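PDB 7A0M: TSC1 N-terminal domain from Chaetomium thermophilum, which probably binds phosphoinositides at the lysosomal surface, so helping to bring the TSC complex there to regulate mTORC1. Local coordinates for residues 246-257 against 320-329. Numbering follows the deposited sequence.
Sequences NLALIALVMLLP and VPYLPEYFTI
N246 swings CG away from its backbone N (chi1 -171°), which carries OD1 across to the backbone N of Y322, while Y326, whose CG is likewise anti to N, turns one face of its ring toward L249 CD1. Both belong to a helix-helix packing in the all-helical N-terminal domain of TSC1: the helical segments 246-255 and 323-329 run roughly parallel, with axes 27° apart and 9.8 Å at closest approach. The polar link sits where the second helix starts. Y322 occupies the N-cap position and is the third residue of a type I turn running from V320 to L323, and its N-H donates to N246 OD1 over 3.0 Å; the oxygen receives it in the carbonyl plane, although the N-H...O angle of 146° shows a bent bond. The same OD1 lies 3.2 Å from P321 CD, so the amide also touches the proline at CD. Two CH-pi contacts follow. I250 CG1 stands over one face of the Y322 ring, 3.6 Å from its centroid, with E325 CB over the opposite face and V253 CB at the edge, in plane; the tyrosine is thus bordered on three sides. L249 CD1 sits over a face of Y326, 3.8 Å from the centroid, and L252 CD2 meets that ring obliquely. Y326 OH hydrogen-bonds L270 O of helix 267-278, tying the ring to a third helix that also packs against L249 and L252. Towards the C-terminal ends, I329 splits its branches: CG2 meets L256 CD1, and CD1 lies 4.1 Å from P257 CG.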
loop_
_atom_site.group_PDB
_atom_site.type_symbol
_atom_site.label_atom_id
_atom_site.label_comp_id
_atom_site.label_asym_id
_atom_site.label_seq_id
_atom_site.Cartn_x
_atom_site.Cartn_y
_atom_site.Cartn_z
ATOM N N ASN B 246 -20.809 -9.219 13.833
ATOM C CA ASN B 246 -19.823 -8.180 14.112
ATOM C C ASN B 246 -19.156 -8.396 15.465
ATOM O O ASN B 246 -17.944 -8.191 15.603
ATOM C CB ASN B 246 -20.479 -6.801 14.052
ATOM C CG ASN B 246 -19.470 -5.673 14.120
ATOM O OD1 ASN B 246 -18.675 -5.480 13.200
ATOM N ND2 ASN B 246 -19.498 -4.918 15.212
ATOM N N LEU B 247 -19.929 -8.800 16.475
ATOM C CA LEU B 247 -19.342 -9.152 17.765
ATOM C C LEU B 247 -18.356 -10.306 17.626
ATOM O O LEU B 247 -17.236 -10.248 18.146
ATOM C CB LEU B 247 -20.442 -9.507 18.765
ATOM C CG LEU B 247 -21.208 -8.347 19.397
ATOM C CD1 LEU B 247 -22.213 -8.869 20.408
ATOM C CD2 LEU B 247 -20.249 -7.364 20.049
ATOM N N ALA B 248 -18.765 -11.373 16.932
ATOM C CA ALA B 248 -17.870 -12.504 16.705
ATOM C C ALA B 248 -16.611 -12.076 15.962
ATOM O O ALA B 248 -15.515 -12.579 16.241
ATOM C CB ALA B 248 -18.598 -13.603 15.933
ATOM N N LEU B 249 -16.745 -11.147 15.014
ATOM C CA LEU B 249 -15.583 -10.703 14.254
ATOM C C LEU B 249 -14.628 -9.902 15.131
ATOM O O LEU B 249 -13.405 -10.038 15.009
ATOM C CB LEU B 249 -16.027 -9.880 13.045
ATOM C CG LEU B 249 -14.949 -9.643 11.986
ATOM C CD1 LEU B 249 -14.475 -10.971 11.412
ATOM C CD2 LEU B 249 -15.468 -8.734 10.884
ATOM N N ILE B 250 -15.167 -9.066 16.020
ATOM C CA ILE B 250 -14.317 -8.317 16.942
ATOM C C ILE B 250 -13.543 -9.272 17.840
ATOM O O ILE B 250 -12.344 -9.089 18.078
ATOM C CB ILE B 250 -15.157 -7.322 17.765
ATOM C CG1 ILE B 250 -15.703 -6.212 16.865
ATOM C CG2 ILE B 250 -14.332 -6.728 18.898
ATOM C CD1 ILE B 250 -16.616 -5.239 17.581
ATOM N N ALA B 251 -14.215 -10.310 18.344
ATOM C CA ALA B 251 -13.529 -11.305 19.162
ATOM C C ALA B 251 -12.441 -12.015 18.367
ATOM O O ALA B 251 -11.334 -12.233 18.874
ATOM C CB ALA B 251 -14.534 -12.313 19.717
ATOM N N LEU B 252 -12.734 -12.382 17.117
ATOM C CA LEU B 252 -11.738 -13.059 16.291
ATOM C C LEU B 252 -10.530 -12.166 16.030
ATOM O O LEU B 252 -9.385 -12.623 16.105
ATOM C CB LEU B 252 -12.366 -13.508 14.972
ATOM C CG LEU B 252 -11.430 -14.239 14.005
ATOM C CD1 LEU B 252 -10.917 -15.531 14.625
ATOM C CD2 LEU B 252 -12.123 -14.517 12.679
ATOM N N VAL B 253 -10.768 -10.890 15.718
ATOM C CA VAL B 253 -9.668 -9.968 15.439
ATOM C C VAL B 253 -8.781 -9.796 16.668
ATOM O O VAL B 253 -7.556 -9.664 16.554
ATOM C CB VAL B 253 -10.219 -8.621 14.933
ATOM C CG1 VAL B 253 -9.116 -7.577 14.855
ATOM C CG2 VAL B 253 -10.871 -8.796 13.570
HETATM N N MSE B 254 -9.376 -9.806 17.857
HETATM C CA MSE B 254 -8.608 -9.653 19.088
HETATM C C MSE B 254 -7.811 -10.911 19.426
HETATM O O MSE B 254 -6.783 -10.847 20.097
HETATM C CB MSE B 254 -9.533 -9.301 20.259
HETATM C CG MSE B 254 -10.243 -7.961 20.127
HETATM SE SE MSE B 254 -11.482 -7.602 21.597
HETATM C CE MSE B 254 -10.188 -7.312 23.024
ATOM N N LEU B 255 -8.290 -12.063 18.951
ATOM C CA LEU B 255 -7.703 -13.333 19.363
ATOM C C LEU B 255 -6.512 -13.725 18.496
ATOM O O LEU B 255 -5.531 -14.282 19.002
ATOM C CB LEU B 255 -8.764 -14.430 19.326
ATOM C CG LEU B 255 -9.784 -14.470 20.465
ATOM C CD1 LEU B 255 -10.967 -15.333 20.068
ATOM C CD2 LEU B 255 -9.138 -14.999 21.729
ATOM N N LEU B 256 -6.589 -13.449 17.194
ATOM C CA LEU B 256 -5.563 -13.920 16.266
ATOM C C LEU B 256 -4.138 -13.499 16.624
ATOM O O LEU B 256 -3.229 -14.334 16.470
ATOM C CB LEU B 256 -5.916 -13.471 14.842
ATOM C CG LEU B 256 -7.174 -14.100 14.241
ATOM C CD1 LEU B 256 -7.416 -13.571 12.837
ATOM C CD2 LEU B 256 -7.066 -15.618 14.237
ATOM N N PRO B 257 -3.859 -12.272 17.084
ATOM C CA PRO B 257 -2.466 -11.928 17.424
ATOM C C PRO B 257 -1.870 -12.753 18.559
ATOM O O PRO B 257 -0.654 -12.673 18.776
ATOM C CB PRO B 257 -2.550 -10.444 17.808
ATOM C CG PRO B 257 -3.764 -9.947 17.116
ATOM C CD PRO B 257 -4.732 -11.085 17.148
ATOM N N VAL B 320 -21.015 -5.088 7.708
ATOM C CA VAL B 320 -20.331 -5.464 8.942
ATOM C C VAL B 320 -19.309 -4.376 9.264
ATOM O O VAL B 320 -18.363 -4.186 8.484
ATOM C CB VAL B 320 -19.655 -6.833 8.815
ATOM C CG1 VAL B 320 -19.026 -7.239 10.139
ATOM C CG2 VAL B 320 -20.661 -7.877 8.349
ATOM N N PRO B 321 -19.461 -3.649 10.376
ATOM C CA PRO B 321 -18.555 -2.514 10.637
ATOM C C PRO B 321 -17.094 -2.903 10.792
ATOM O O PRO B 321 -16.213 -2.149 10.361
ATOM C CB PRO B 321 -19.120 -1.915 11.933
ATOM C CG PRO B 321 -20.549 -2.344 11.963
ATOM C CD PRO B 321 -20.572 -3.708 11.339
ATOM N N TYR B 322 -16.805 -4.051 11.399
ATOM C CA TYR B 322 -15.434 -4.440 11.705
ATOM C C TYR B 322 -14.751 -5.181 10.561
ATOM O O TYR B 322 -13.641 -5.691 10.748
ATOM C CB TYR B 322 -15.400 -5.296 12.973
ATOM C CG TYR B 322 -14.254 -4.963 13.903
ATOM C CD1 TYR B 322 -14.200 -3.739 14.555
ATOM C CD2 TYR B 322 -13.232 -5.874 14.132
ATOM C CE1 TYR B 322 -13.156 -3.427 15.405
ATOM C CE2 TYR B 322 -12.184 -5.571 14.982
ATOM C CZ TYR B 322 -12.151 -4.347 15.616
ATOM O OH TYR B 322 -11.112 -4.041 16.464
ATOM N N LEU B 323 -15.388 -5.258 9.394
ATOM C CA LEU B 323 -14.760 -5.913 8.248
ATOM C C LEU B 323 -13.423 -5.297 7.841
ATOM O O LEU B 323 -12.497 -6.069 7.532
ATOM C CB LEU B 323 -15.735 -5.924 7.063
ATOM C CG LEU B 323 -15.243 -6.619 5.790
ATOM C CD1 LEU B 323 -14.912 -8.080 6.066
ATOM C CD2 LEU B 323 -16.271 -6.501 4.676
ATOM N N PRO B 324 -13.246 -3.967 7.792
ATOM C CA PRO B 324 -11.920 -3.434 7.423
ATOM C C PRO B 324 -10.801 -3.898 8.339
ATOM O O PRO B 324 -9.702 -4.206 7.861
ATOM C CB PRO B 324 -12.119 -1.914 7.500
ATOM C CG PRO B 324 -13.570 -1.713 7.282
ATOM C CD PRO B 324 -14.242 -2.886 7.927
ATOM N N GLU B 325 -11.050 -3.955 9.649
ATOM C CA GLU B 325 -10.032 -4.449 10.571
ATOM C C GLU B 325 -9.736 -5.924 10.341
ATOM O O GLU B 325 -8.614 -6.378 10.593
ATOM C CB GLU B 325 -10.472 -4.208 12.016
ATOM C CG GLU B 325 -10.591 -2.737 12.404
ATOM C CD GLU B 325 -11.884 -2.094 11.928
ATOM O OE1 GLU B 325 -12.619 -2.732 11.145
ATOM O OE2 GLU B 325 -12.163 -0.947 12.335
ATOM N N TYR B 326 -10.725 -6.686 9.865
ATOM C CA TYR B 326 -10.493 -8.096 9.566
ATOM C C TYR B 326 -9.581 -8.258 8.357
ATOM O O TYR B 326 -8.711 -9.136 8.342
ATOM C CB TYR B 326 -11.827 -8.808 9.343
ATOM C CG TYR B 326 -11.714 -10.309 9.210
ATOM C CD1 TYR B 326 -10.941 -11.047 10.096
ATOM C CD2 TYR B 326 -12.392 -10.989 8.207
ATOM C CE1 TYR B 326 -10.839 -12.422 9.981
ATOM C CE2 TYR B 326 -12.298 -12.363 8.086
ATOM C CZ TYR B 326 -11.520 -13.074 8.976
ATOM O OH TYR B 326 -11.423 -14.442 8.857
ATOM N N PHE B 327 -9.768 -7.423 7.330
ATOM C CA PHE B 327 -8.840 -7.413 6.203
ATOM C C PHE B 327 -7.422 -7.111 6.669
ATOM O O PHE B 327 -6.463 -7.751 6.224
ATOM C CB PHE B 327 -9.296 -6.389 5.160
ATOM C CG PHE B 327 -8.455 -6.367 3.908
ATOM C CD1 PHE B 327 -7.253 -5.673 3.867
ATOM C CD2 PHE B 327 -8.878 -7.024 2.764
ATOM C CE1 PHE B 327 -6.484 -5.651 2.718
ATOM C CE2 PHE B 327 -8.113 -7.003 1.611
ATOM C CZ PHE B 327 -6.917 -6.316 1.588
ATOM N N THR B 328 -7.275 -6.132 7.566
ATOM C CA THR B 328 -5.951 -5.734 8.031
ATOM C C THR B 328 -5.242 -6.876 8.749
ATOM O O THR B 328 -4.051 -7.119 8.520
ATOM C CB THR B 328 -6.069 -4.514 8.946
ATOM O OG1 THR B 328 -6.471 -3.376 8.175
ATOM C CG2 THR B 328 -4.740 -4.217 9.625
ATOM N N ILE B 329 -5.960 -7.599 9.611
ATOM C CA ILE B 329 -5.309 -8.649 10.387
ATOM C C ILE B 329 -4.998 -9.858 9.510
ATOM O O ILE B 329 -3.975 -10.525 9.706
ATOM C CB ILE B 329 -6.166 -9.025 11.615
ATOM C CG1 ILE B 329 -5.335 -9.818 12.626
ATOM C CG2 ILE B 329 -7.410 -9.807 11.213
ATOM C CD1 ILE B 329 -4.145 -9.053 13.164
#